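Local coordinates for protein Alpha/beta hydrolase (Paenibacillus sp. VTT E-133280, PDB 6TJ2) that probably hydrolyses methyl salicylate to salicylic acid, as an extracellular alpha/beta-hydrolase resembling tobacco salicylic acid binding protein 2, at residues Lys226-Tyr230 against Leu252-Phe257; Asn172-Thr176 against Pro204-Leu210; Asp184-Thr189 against Glu233-Ile237. One frame throughout, in Å; residues are numbered along the deposited sequence.

Overall arrangement
The chain first builds most of its parallel sheet, then leaves it for an excursion of helices and a short two-stranded antiparallel ladder. Contact 2 closes within this excursion, pairing strand 174-175 with strand 205-206 across 27 mostly helical residues. Helix 179-185 starts soon after the first of these strands, and its end opens contact 3, which closes only at 233-237, beyond strand 226-231. Contacts 2 and 3 therefore cross along the sequence. Contact 1 opens on strand 226-231 and closes on the edge strand 256-260; it crosses contact 3 but follows contact 2 in series. Contact 1 thus builds the sheet margin, contact 2 the excursion, and contact 3 joins the two.

Contact 1. Residues Lys226-Tyr230 against Leu252-Phe257; sequences KSYLY and LGVFRF
Tyr228 sets its CB against the Phe255 ring, 3.7 Å from CD1, while the edge of its own ring meets Leu252. There CD1 of Leu252 lies 4.0 Å from CD2 of Tyr228, near the ring plane, and the two side chains cross at about a right angle. With CG anti to the backbone N (chi1 -159°), the tyrosine ring leads away from the neighbouring strand, and its hydroxyl bonds to the carbonyl of Ala142. Further along, CB of Tyr230 packs on CE1 of Phe257 at 3.7 Å. Ser227 and Arg256 pair on the other face of the sheet, where OG of Ser227 lies over one face of the guanidinium, near its rim. The hydrogen bond of this OG goes to the carbonyl of Ala282, while the guanidinium is gripped by the carbonyls of Lys281 and Arg284 and forms a salt bridge with Asp184 of the second subunit. Two backbone bonds zip the strands together, from Arg256 N to Lys226 O (3.0 Å) and from Tyr228 N to Arg256 O (2.8 Å). Before the ladder begins, one water links Lys226 N to Val254 O, and the lysine chain, bent at its last two torsions, lays CE 3.6 Å from Leu252 O. Helix 244-250 packs on the side of Tyr228 and Tyr230, its His245 stacking on the Phe257 ring. Parallel strands joined through a helix in this way form a beta-alpha-beta unit, here at the edge of the alpha/beta-hydrolase sheet.

Contact 2. Residues Asn172-Thr176 against Pro204-Leu210; sequences NNTIT and PEPATPL
Ile175 and Glu205 face each other as a hydrogen-bonded antiparallel pair, Ile175 N giving to Glu205 O at 2.9 Å and Glu205 N returning to Ile175 O at 2.9 Å with an N-H...O angle of 169°. A third backbone bond, from Ala207 N to Asn173 O (2.9 Å), extends the link past the ladder. Between these bonds Thr174 and Pro206 form a non-hydrogen-bonded pair, where CA of Thr174 comes 3.2 Å from Glu205 O in a CA-H...O contact. The side chain of Ile175 carries the apolar part: its CD1 meets Leu210 CD2 tip to tip at 4.1 Å and touches Ala207 CB as well. At the other end, Thr176 lies alongside Pro204, OG1 3.4 Å from the ring carbon CG.

Around this shell, Thr174 turns OG1 between its backbone N and carbonyl carbon (chi1 66°), where it donates to Asn172 OD1; Ser170 holds that same oxygen and also bonds Thr174 N. Bent at chi2, Glu205 carries its carboxylate away from the ladder to His82 and the backbone N of Trp54, whose indole N-H adds a second donor to Ile175 O. Leu166 and Arg167 of helix 157-170 cover Ile175. Such a two-stranded antiparallel ribbon, joined by helices 179-185 and 192-200, fits the cap inserted into the core of many alpha/beta-hydrolases.

Contact 3. Residues Asp184-Thr189 against Glu233-Ile237; sequences DTFVNT and EDTAI
The loop 233-237 carries Asp234, the acid of a probable Ser-His-Asp triad: its OD2 bonds to His264 ND1, consistent with a charge relay to Ser117 on the nucleophile elbow. Its neighbours Glu233, Thr235 and Ala236 do the touching, against the end of helix 179-185 and the residues that follow. Thr235 donates from OG1 to Thr185 O at 2.9 Å, the donor tilted from the carbonyl plane. OG1 stands between its own backbone N and carbonyl carbon (chi1 54°), and one water donates both to this OG1 (2.7 Å) and to Asp184 O, bridging them. Asn188 supplies a nearly straight bond: its ND2 meets Glu233 O at 2.9 Å with an N-H...O angle of 172°, in the carbonyl plane and in that of its own amide. A second water accepts from Thr235 N at 2.9 Å and lies near Thr185 O and Asn188 OD1, while a third donates to Ala236 O and to Thr185 OG1, which also bonds Leu181 O one turn back. The main apolar touch is a CH-pi contact: Ala236 CB sits 4.0 Å above the centre of the Phe186 ring, only 5° off its normal. Thr189 brings CG2 across the Glu233 carboxylate, 3.8 Å from OE2, which accepts from Glu259 N of the third subunit, with Lys261 on OE1. Inside the loop, Asp234 OD1 accepts from Ala236 N at 3.0 Å in an Asx turn, which probably helps to fix the carboxylate. Phe186 also meets the His264 ring roughly perpendicularly. The contact thus lies between the end of helix 179-185 and the loop that leads from strand 226-231 to helix 244-250, whose Phe244 touches Asp234 and Ile237.

Contact 1. Residues Lys226-Tyr230 against Leu252-Phe257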
ATOM      1  N   LYS A 226      -6.108  16.979 -12.405  1.00 13.15           N
ATOM      2  CA  LYS A 226      -5.114  16.751 -11.347  1.00 11.87           C
ATOM      3  C   LYS A 226      -4.587  15.341 -11.395  1.00 12.97           C
ATOM      4  O   LYS A 226      -5.331  14.398 -11.736  1.00 12.08           O
ATOM      5  CB  LYS A 226      -5.749  16.991  -9.984  1.00 14.65           C
ATOM      6  CG  LYS A 226      -6.218  18.438  -9.764  1.00 18.11           C
ATOM      7  CD  LYS A 226      -7.258  18.603  -8.673  1.00 23.01           C
ATOM      8  CE  LYS A 226      -8.648  18.470  -9.252  1.00 27.36           C
ATOM      9  NZ  LYS A 226      -9.048  19.785  -9.817  1.00 30.18           N
ATOM     10  N   SER A 227      -3.347  15.185 -10.962  1.00 11.18           N
ATOM     11  CA  SER A 227      -2.705  13.892 -10.695  1.00 11.13           C
ATOM     12  C   SER A 227      -2.048  13.906  -9.346  1.00 10.99           C
ATOM     13  O   SER A 227      -1.669  14.995  -8.835  1.00 10.95           O
ATOM     14  CB  SER A 227      -1.664  13.560 -11.735  1.00 11.80           C
ATOM     15  OG  SER A 227      -2.226  13.576 -13.033  1.00 11.98           O
ATOM     16  N   TYR A 228      -1.883  12.731  -8.780  1.00  9.95           N
ATOM     17  CA  TYR A 228      -1.113  12.545  -7.549  1.00  9.35           C
ATOM     18  C   TYR A 228      -0.110  11.464  -7.813  1.00 10.65           C
ATOM     19  O   TYR A 228      -0.487  10.313  -8.141  1.00 10.79           O
ATOM     20  CB  TYR A 228      -1.998  12.202  -6.346  1.00 10.34           C
ATOM     21  CG  TYR A 228      -1.340  12.495  -5.013  1.00  9.61           C
ATOM     22  CD1 TYR A 228      -0.362  11.665  -4.481  1.00  9.54           C
ATOM     23  CD2 TYR A 228      -1.657  13.649  -4.291  1.00  9.58           C
ATOM     24  CE1 TYR A 228       0.313  11.968  -3.325  1.00  9.91           C
ATOM     25  CE2 TYR A 228      -0.983  13.955  -3.113  1.00 10.02           C
ATOM     26  CZ  TYR A 228       0.023  13.145  -2.669  1.00  9.35           C
ATOM     27  OH  TYR A 228       0.699  13.478  -1.510  1.00 11.23           O
ATOM     28  N   LEU A 229       1.172  11.808  -7.686  1.00 10.63           N
ATOM     29  CA  LEU A 229       2.315  10.903  -7.827  1.00  9.87           C
ATOM     30  C   LEU A 229       2.821  10.570  -6.429  1.00 10.09           C
ATOM     31  O   LEU A 229       3.219  11.473  -5.702  1.00 10.43           O
ATOM     32  CB  LEU A 229       3.376  11.585  -8.723  1.00 10.98           C
ATOM     33  CG  LEU A 229       4.695  10.809  -8.833  1.00 13.42           C
ATOM     34  CD1 LEU A 229       4.540   9.362  -9.312  1.00 15.15           C
ATOM     35  CD2 LEU A 229       5.698  11.571  -9.718  1.00 13.28           C
ATOM     36  N   TYR A 230       2.748   9.296  -6.049  1.00  9.86           N
ATOM     37  CA  TYR A 230       3.042   8.816  -4.704  1.00  9.78           C
ATOM     38  C   TYR A 230       4.147   7.818  -4.713  1.00 10.03           C
ATOM     39  O   TYR A 230       4.042   6.838  -5.480  1.00 10.89           O
ATOM     40  CB  TYR A 230       1.776   8.200  -4.101  1.00  9.75           C
ATOM     41  CG  TYR A 230       1.953   7.618  -2.729  1.00 10.02           C
ATOM     42  CD1 TYR A 230       1.654   6.296  -2.521  1.00  9.75           C
ATOM     43  CD2 TYR A 230       2.446   8.363  -1.669  1.00 10.22           C
ATOM     44  CE1 TYR A 230       1.736   5.746  -1.261  1.00 10.82           C
ATOM     45  CE2 TYR A 230       2.608   7.787  -0.419  1.00 10.57           C
ATOM     46  CZ  TYR A 230       2.237   6.490  -0.221  1.00 10.57           C
ATOM     47  OH  TYR A 230       2.366   5.984   1.078  1.00 11.89           O
ATOM     48  N   LEU A 252      -8.110  15.870  -3.306  1.00 15.18           N
ATOM     49  CA  LEU A 252      -8.223  16.352  -4.707  1.00 16.12           C
ATOM     50  C   LEU A 252      -9.564  16.007  -5.330  1.00 19.42           C
ATOM     51  O   LEU A 252      -9.883  16.663  -6.359  1.00 22.26           O
ATOM     52  CB  LEU A 252      -7.078  15.767  -5.533  1.00 14.32           C
ATOM     53  CG  LEU A 252      -5.674  16.189  -5.066  1.00 15.06           C
ATOM     54  CD1 LEU A 252      -4.682  15.631  -6.057  1.00 14.88           C
ATOM     55  CD2 LEU A 252      -5.571  17.718  -4.911  1.00 17.36           C
ATOM     56  N   GLY A 253     -10.282  15.043  -4.782  1.00 18.59           N
ATOM     57  CA  GLY A 253     -11.517  14.565  -5.417  1.00 20.61           C
ATOM     58  C   GLY A 253     -11.141  13.558  -6.498  1.00 20.49           C
ATOM     59  O   GLY A 253     -10.553  12.516  -6.183  1.00 25.76           O
ATOM     60  N   VAL A 254     -11.467  13.843  -7.742  1.00 18.61           N
ATOM     61  CA  VAL A 254     -11.126  12.981  -8.887  1.00 18.13           C
ATOM     62  C   VAL A 254      -9.716  13.375  -9.333  1.00 16.28           C
ATOM     63  O   VAL A 254      -9.467  14.565  -9.557  1.00 17.16           O
ATOM     64  CB  VAL A 254     -12.160  13.076 -10.012  1.00 20.30           C
ATOM     65  CG1 VAL A 254     -11.706  12.318 -11.259  1.00 22.73           C
ATOM     66  CG2 VAL A 254     -13.518  12.563  -9.546  1.00 26.09           C
ATOM     67  N   PHE A 255      -8.848  12.398  -9.439  1.00 13.36           N
ATOM     68  CA  PHE A 255      -7.461  12.654  -9.885  1.00 13.06           C
ATOM     69  C   PHE A 255      -6.895  11.386 -10.484  1.00 11.62           C
ATOM     70  O   PHE A 255      -7.394  10.261 -10.235  1.00 12.52           O
ATOM     71  CB  PHE A 255      -6.596  13.171  -8.712  1.00 12.85           C
ATOM     72  CG  PHE A 255      -6.413  12.147  -7.631  1.00 11.85           C
ATOM     73  CD1 PHE A 255      -5.317  11.329  -7.622  1.00 11.07           C
ATOM     74  CD2 PHE A 255      -7.346  11.958  -6.643  1.00 13.55           C
ATOM     75  CE1 PHE A 255      -5.161  10.343  -6.660  1.00 12.88           C
ATOM     76  CE2 PHE A 255      -7.165  11.017  -5.648  1.00 12.83           C
ATOM     77  CZ  PHE A 255      -6.067  10.217  -5.635  1.00 12.99           C
ATOM     78  N   ARG A 256      -5.799  11.526 -11.193  1.00 10.80           N
ATOM     79  CA  ARG A 256      -5.041  10.393 -11.730  1.00 10.52           C
ATOM     80  C   ARG A 256      -3.949   9.982 -10.766  1.00 10.62           C
ATOM     81  O   ARG A 256      -3.052  10.781 -10.450  1.00 11.10           O
ATOM     82  CB  ARG A 256      -4.381  10.730 -13.065  1.00 11.14           C
ATOM     83  CG  ARG A 256      -3.667   9.553 -13.728  1.00 10.84           C
ATOM     84  CD  ARG A 256      -2.703   9.975 -14.841  1.00 11.60           C
ATOM     85  NE  ARG A 256      -3.470  10.647 -15.861  1.00 11.51           N
ATOM     86  CZ  ARG A 256      -2.917  11.407 -16.816  1.00 11.52           C
ATOM     87  NH1 ARG A 256      -1.608  11.469 -16.925  1.00 12.41           N
ATOM     88  NH2 ARG A 256      -3.694  12.087 -17.619  1.00 12.12           N
ATOM     89  N   PHE A 257      -4.061   8.782 -10.239  1.00 10.10           N
ATOM     90  CA  PHE A 257      -3.087   8.222  -9.314  1.00  9.20           C
ATOM     91  C   PHE A 257      -1.983   7.511 -10.061  1.00 10.15           C
ATOM     92  O   PHE A 257      -2.262   6.603 -10.865  1.00 11.20           O
ATOM     93  CB  PHE A 257      -3.773   7.230  -8.365  1.00  9.78           C
ATOM     94  CG  PHE A 257      -2.841   6.585  -7.368  1.00  9.42           C
ATOM     95  CD1 PHE A 257      -2.173   7.360  -6.408  1.00 10.13           C
ATOM     96  CD2 PHE A 257      -2.712   5.200  -7.278  1.00 10.62           C
ATOM     97  CE1 PHE A 257      -1.303   6.769  -5.514  1.00 11.26           C
ATOM     98  CE2 PHE A 257      -1.868   4.610  -6.367  1.00 10.83           C
ATOM     99  CZ  PHE A 257      -1.159   5.396  -5.449  1.00 11.95           C
TER
HETATM  100  O   HOH W   1      -8.791  15.759 -11.984  1.00 16.31           O

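Contact 2. Residues Asn172-Thr176 against Pro204-Leu210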
ATOM      1  N   ASN A 172      14.083  32.668  15.752  1.00 16.13           N
ATOM      2  CA  ASN A 172      14.150  33.492  14.529  1.00 15.85           C
ATOM      3  C   ASN A 172      13.093  33.027  13.515  1.00 14.52           C
ATOM      4  O   ASN A 172      13.259  33.299  12.330  1.00 15.05           O
ATOM      5  CB  ASN A 172      15.540  33.521  13.900  1.00 16.35           C
ATOM      6  CG  ASN A 172      15.983  32.174  13.391  1.00 17.75           C
ATOM      7  OD1 ASN A 172      15.251  31.185  13.446  1.00 15.82           O
ATOM      8  ND2 ASN A 172      17.212  32.143  12.908  1.00 21.67           N
ATOM      9  N   ASN A 173      12.067  32.320  13.981  1.00 14.29           N
ATOM     10  CA  ASN A 173      10.944  31.950  13.094  1.00 12.60           C
ATOM     11  C   ASN A 173      11.408  30.958  12.025  1.00 12.81           C
ATOM     12  O   ASN A 173      10.807  30.987  10.960  1.00 13.35           O
ATOM     13  CB  ASN A 173      10.268  33.153  12.460  1.00 13.70           C
ATOM     14  CG  ASN A 173       8.892  32.858  11.913  1.00 12.90           C
ATOM     15  OD1 ASN A 173       8.548  33.286  10.787  1.00 15.43           O
ATOM     16  ND2 ASN A 173       8.086  32.175  12.692  1.00 13.53           N
ATOM     17  N   THR A 174      12.299  30.045  12.359  1.00 12.13           N
ATOM     18  CA  THR A 174      12.709  28.991  11.417  1.00 12.48           C
ATOM     19  C   THR A 174      12.569  27.628  12.065  1.00 12.88           C
ATOM     20  O   THR A 174      12.554  27.488  13.309  1.00 13.28           O
ATOM     21  CB  THR A 174      14.106  29.181  10.846  1.00 13.59           C
ATOM     22  OG1 THR A 174      15.116  29.063  11.861  1.00 13.53           O
ATOM     23  CG2 THR A 174      14.262  30.518  10.133  1.00 14.38           C
ATOM     24  N   ILE A 175      12.438  26.615  11.217  1.00 11.95           N
ATOM     25  CA  ILE A 175      12.444  25.219  11.683  1.00 11.85           C
ATOM     26  C   ILE A 175      13.594  24.510  11.015  1.00 11.78           C
ATOM     27  O   ILE A 175      13.673  24.442   9.779  1.00 11.75           O
ATOM     28  CB  ILE A 175      11.124  24.523  11.311  1.00 11.74           C
ATOM     29  CG1 ILE A 175       9.957  25.174  12.058  1.00 13.69           C
ATOM     30  CG2 ILE A 175      11.227  23.037  11.611  1.00 12.55           C
ATOM     31  CD1 ILE A 175       8.574  24.751  11.525  1.00 15.32           C
ATOM     32  N   THR A 176      14.486  23.986  11.844  1.00 11.47           N
ATOM     33  CA  THR A 176      15.582  23.117  11.396  1.00 12.50           C
ATOM     34  C   THR A 176      15.209  21.686  11.736  1.00 12.19           C
ATOM     35  O   THR A 176      15.004  21.397  12.929  1.00 13.22           O
ATOM     36  CB  THR A 176      16.921  23.513  12.009  1.00 14.11           C
ATOM     37  OG1 THR A 176      17.203  24.877  11.668  1.00 14.95           O
ATOM     38  CG2 THR A 176      18.047  22.617  11.552  1.00 15.21           C
ATOM     39  N   PRO A 204      17.257  25.455   6.923  1.00 12.96           N
ATOM     40  CA  PRO A 204      16.137  25.782   7.808  1.00 12.18           C
ATOM     41  C   PRO A 204      15.008  26.418   7.025  1.00 12.01           C
ATOM     42  O   PRO A 204      15.247  27.154   6.052  1.00 13.87           O
ATOM     43  CB  PRO A 204      16.742  26.804   8.804  1.00 12.73           C
ATOM     44  CG  PRO A 204      18.223  26.457   8.804  1.00 15.34           C
ATOM     45  CD  PRO A 204      18.527  26.112   7.356  1.00 13.96           C
ATOM     46  N   GLU A 205      13.796  26.185   7.472  1.00 11.48           N
ATOM     47  CA  GLU A 205      12.593  26.642   6.779  1.00 10.89           C
ATOM     48  C   GLU A 205      12.002  27.844   7.500  1.00 10.91           C
ATOM     49  O   GLU A 205      11.630  27.749   8.677  1.00 11.65           O
ATOM     50  CB  GLU A 205      11.555  25.519   6.728  1.00 11.35           C
ATOM     51  CG  GLU A 205      10.332  25.886   5.882  1.00 11.89           C
ATOM     52  CD  GLU A 205      10.609  25.948   4.385  1.00 11.19           C
ATOM     53  OE1 GLU A 205      11.736  25.707   3.929  1.00 12.11           O
ATOM     54  OE2 GLU A 205       9.655  26.308   3.625  1.00 12.56           O
ATOM     55  N   PRO A 206      11.735  28.947   6.788  1.00 11.86           N
ATOM     56  CA  PRO A 206      10.946  30.043   7.375  1.00 12.24           C
ATOM     57  C   PRO A 206       9.547  29.543   7.725  1.00 12.36           C
ATOM     58  O   PRO A 206       8.886  28.903   6.893  1.00 11.78           O
ATOM     59  CB  PRO A 206      10.865  31.084   6.271  1.00 13.29           C
ATOM     60  CG  PRO A 206      11.970  30.763   5.311  1.00 14.70           C
ATOM     61  CD  PRO A 206      12.175  29.260   5.427  1.00 12.60           C
ATOM     62  N   ALA A 207       9.082  29.767   8.956  1.00 11.67           N
ATOM     63  CA  ALA A 207       7.983  28.958   9.487  1.00 13.37           C
ATOM     64  C   ALA A 207       6.604  29.513   9.132  1.00 12.94           C
ATOM     65  O   ALA A 207       5.649  28.735   9.129  1.00 14.02           O
ATOM     66  CB  ALA A 207       8.091  28.826  10.984  1.00 13.98           C
ATOM     67  N   THR A 208       6.433  30.801   8.912  1.00 12.17           N
ATOM     68  CA  THR A 208       5.076  31.371   8.791  1.00 12.02           C
ATOM     69  C   THR A 208       4.230  30.650   7.748  1.00 12.11           C
ATOM     70  O   THR A 208       3.084  30.306   8.030  1.00 12.44           O
ATOM     71  CB  THR A 208       5.105  32.877   8.601  1.00 12.58           C
ATOM     72  OG1 THR A 208       5.744  33.440   9.752  1.00 13.81           O
ATOM     73  CG2 THR A 208       3.743  33.438   8.288  1.00 14.23           C
ATOM     74  N   PRO A 209       4.726  30.372   6.531  1.00 11.40           N
ATOM     75  CA  PRO A 209       3.870  29.799   5.511  1.00 11.51           C
ATOM     76  C   PRO A 209       3.362  28.401   5.868  1.00 11.77           C
ATOM     77  O   PRO A 209       2.368  27.991   5.241  1.00 13.00           O
ATOM     78  CB  PRO A 209       4.757  29.776   4.256  1.00 11.32           C
ATOM     79  CG  PRO A 209       5.759  30.870   4.507  1.00 11.40           C
ATOM     80  CD  PRO A 209       6.038  30.768   6.004  1.00 12.12           C
ATOM     81  N   LEU A 210       4.035  27.702   6.730  1.00 10.91           N
ATOM     82  CA  LEU A 210       3.596  26.333   7.114  1.00 11.72           C
ATOM     83  C   LEU A 210       2.370  26.407   8.016  1.00 13.44           C
ATOM     84  O   LEU A 210       1.604  25.449   8.067  1.00 13.10           O
ATOM     85  CB  LEU A 210       4.740  25.611   7.805  1.00 13.03           C
ATOM     86  CG  LEU A 210       5.816  25.015   6.898  1.00 16.63           C
ATOM     87  CD1 LEU A 210       6.464  26.058   5.998  1.00 19.23           C
ATOM     88  CD2 LEU A 210       6.885  24.351   7.772  1.00 18.74           C
TER

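Contact 3. Residues Asp184-Thr189 against Glu233-Ile237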
ATOM      1  N   ASP A 184      15.799   9.215   9.153  1.00 10.05           N
ATOM      2  CA  ASP A 184      14.891   8.059   9.269  1.00  9.78           C
ATOM      3  C   ASP A 184      13.510   8.304   8.653  1.00 10.00           C
ATOM      4  O   ASP A 184      12.843   7.290   8.422  1.00 10.46           O
ATOM      5  CB  ASP A 184      14.846   7.501  10.694  1.00 11.28           C
ATOM      6  CG  ASP A 184      16.046   6.625  11.036  1.00 12.86           C
ATOM      7  OD1 ASP A 184      16.746   6.178  10.152  1.00 11.85           O
ATOM      8  OD2 ASP A 184      16.126   6.314  12.242  1.00 16.79           O
ATOM      9  N   THR A 185      13.094   9.529   8.368  1.00  9.81           N
ATOM     10  CA  THR A 185      11.734   9.751   7.840  1.00 10.22           C
ATOM     11  C   THR A 185      11.689  10.570   6.581  1.00 10.15           C
ATOM     12  O   THR A 185      10.625  10.518   5.931  1.00 10.43           O
ATOM     13  CB  THR A 185      10.771  10.335   8.873  1.00 11.43           C
ATOM     14  OG1 THR A 185      11.058  11.709   9.113  1.00 11.84           O
ATOM     15  CG2 THR A 185      10.806   9.548  10.160  1.00 12.21           C
ATOM     16  N   PHE A 186      12.740  11.274   6.170  1.00  9.84           N
ATOM     17  CA  PHE A 186      12.778  12.005   4.892  1.00  9.91           C
ATOM     18  C   PHE A 186      13.604  11.264   3.850  1.00  9.50           C
ATOM     19  O   PHE A 186      13.333  11.329   2.656  1.00 10.31           O
ATOM     20  CB  PHE A 186      13.317  13.428   5.091  1.00 11.45           C
ATOM     21  CG  PHE A 186      12.317  14.390   5.676  1.00 11.68           C
ATOM     22  CD1 PHE A 186      12.008  15.539   4.967  1.00 15.02           C
ATOM     23  CD2 PHE A 186      11.717  14.220   6.905  1.00 13.16           C
ATOM     24  CE1 PHE A 186      11.090  16.461   5.458  1.00 14.39           C
ATOM     25  CE2 PHE A 186      10.824  15.163   7.411  1.00 15.41           C
ATOM     26  CZ  PHE A 186      10.503  16.272   6.651  1.00 15.60           C
ATOM     27  N   VAL A 187      14.698  10.643   4.315  1.00  9.39           N
ATOM     28  CA  VAL A 187      15.627   9.902   3.425  1.00  9.87           C
ATOM     29  C   VAL A 187      15.838   8.467   3.944  1.00  9.88           C
ATOM     30  O   VAL A 187      16.962   7.917   3.957  1.00 10.07           O
ATOM     31  CB  VAL A 187      16.942  10.683   3.239  1.00 10.14           C
ATOM     32  CG1 VAL A 187      16.706  11.974   2.476  1.00 11.10           C
ATOM     33  CG2 VAL A 187      17.661  10.982   4.528  1.00  9.97           C
ATOM     34  N   ASN A 188      14.776   7.837   4.421  1.00 10.33           N
ATOM     35  CA  ASN A 188      14.823   6.486   4.996  1.00  9.43           C
ATOM     36  C   ASN A 188      15.425   5.471   4.043  1.00 11.11           C
ATOM     37  O   ASN A 188      16.071   4.526   4.584  1.00 11.02           O
ATOM     38  CB  ASN A 188      13.407   6.055   5.437  1.00  9.56           C
ATOM     39  CG  ASN A 188      12.255   6.459   4.544  1.00 10.11           C
ATOM     40  OD1 ASN A 188      12.113   7.626   4.215  1.00 10.80           O
ATOM     41  ND2 ASN A 188      11.409   5.492   4.206  1.00 10.34           N
ATOM     42  N   THR A 189      15.379   5.622   2.740  1.00 10.04           N
ATOM     43  CA  THR A 189      15.950   4.603   1.808  1.00 10.79           C
ATOM     44  C   THR A 189      17.393   4.944   1.439  1.00 10.99           C
ATOM     45  O   THR A 189      18.006   4.136   0.731  1.00 12.60           O
ATOM     46  CB  THR A 189      15.082   4.447   0.554  1.00 11.48           C
ATOM     47  OG1 THR A 189      15.169   5.633  -0.234  1.00 11.14           O
ATOM     48  CG2 THR A 189      13.642   4.182   0.895  1.00 12.55           C
ATOM     49  N   GLU A 233       7.400   4.562  -0.002  1.00  9.33           N
ATOM     50  CA  GLU A 233       8.186   4.619   1.231  1.00  9.17           C
ATOM     51  C   GLU A 233       8.295   6.083   1.693  1.00  9.54           C
ATOM     52  O   GLU A 233       9.118   6.365   2.584  1.00 10.62           O
ATOM     53  CB  GLU A 233       9.551   3.965   1.056  1.00 10.56           C
ATOM     54  CG  GLU A 233       9.485   2.424   1.075  1.00 10.91           C
ATOM     55  CD  GLU A 233      10.711   1.802   0.484  1.00 11.31           C
ATOM     56  OE1 GLU A 233      10.963   1.988  -0.725  1.00 12.81           O
ATOM     57  OE2 GLU A 233      11.443   1.105   1.217  1.00 11.36           O
ATOM     58  N   ASP A 234       7.442   6.981   1.196  1.00  9.71           N
ATOM     59  CA  ASP A 234       7.519   8.399   1.658  1.00  9.16           C
ATOM     60  C   ASP A 234       6.794   8.519   2.995  1.00 10.28           C
ATOM     61  O   ASP A 234       5.541   8.352   3.083  1.00 10.85           O
ATOM     62  CB  ASP A 234       6.938   9.327   0.617  1.00 10.77           C
ATOM     63  CG  ASP A 234       7.243  10.773   0.977  1.00 11.23           C
ATOM     64  OD1 ASP A 234       7.359  11.071   2.179  1.00 11.51           O
ATOM     65  OD2 ASP A 234       7.454  11.559   0.016  1.00 11.30           O
ATOM     66  N   THR A 235       7.559   8.817   4.029  1.00  9.66           N
ATOM     67  CA  THR A 235       7.103   8.910   5.415  1.00 10.12           C
ATOM     68  C   THR A 235       7.360  10.320   5.975  1.00 10.53           C
ATOM     69  O   THR A 235       7.379  10.487   7.189  1.00 11.47           O
ATOM     70  CB  THR A 235       7.823   7.881   6.266  1.00 10.40           C
ATOM     71  OG1 THR A 235       9.236   8.010   6.124  1.00 10.95           O
ATOM     72  CG2 THR A 235       7.440   6.483   5.879  1.00 10.30           C
ATOM     73  N   ALA A 236       7.527  11.332   5.147  1.00 10.44           N
ATOM     74  CA  ALA A 236       7.824  12.666   5.683  1.00 10.87           C
ATOM     75  C   ALA A 236       6.652  13.115   6.523  1.00 11.71           C
ATOM     76  O   ALA A 236       6.857  13.765   7.550  1.00 14.24           O
ATOM     77  CB  ALA A 236       8.199  13.623   4.589  1.00 12.30           C
ATOM     78  N   ILE A 237       5.436  12.778   6.145  1.00 10.84           N
ATOM     79  CA  ILE A 237       4.296  12.726   7.091  1.00 11.72           C
ATOM     80  C   ILE A 237       4.080  11.243   7.341  1.00 11.10           C
ATOM     81  O   ILE A 237       4.133  10.436   6.401  1.00 11.28           O
ATOM     82  CB  ILE A 237       3.078  13.494   6.530  1.00 13.71           C
ATOM     83  CG1 ILE A 237       1.987  13.607   7.590  1.00 14.36           C
ATOM     84  CG2 ILE A 237       2.578  12.890   5.214  1.00 13.86           C
ATOM     85  CD1 ILE A 237       0.993  14.685   7.231  1.00 15.34           C
TER
HETATM   86  O   HOH W   2      10.330   6.181   7.738  1.00 12.52           O
HETATM   87  O   HOH W   3      10.306   9.483   3.303  1.00 10.18           O
HETATM   88  O   HOH W   4       8.730  13.200   9.666  1.00 19.81           O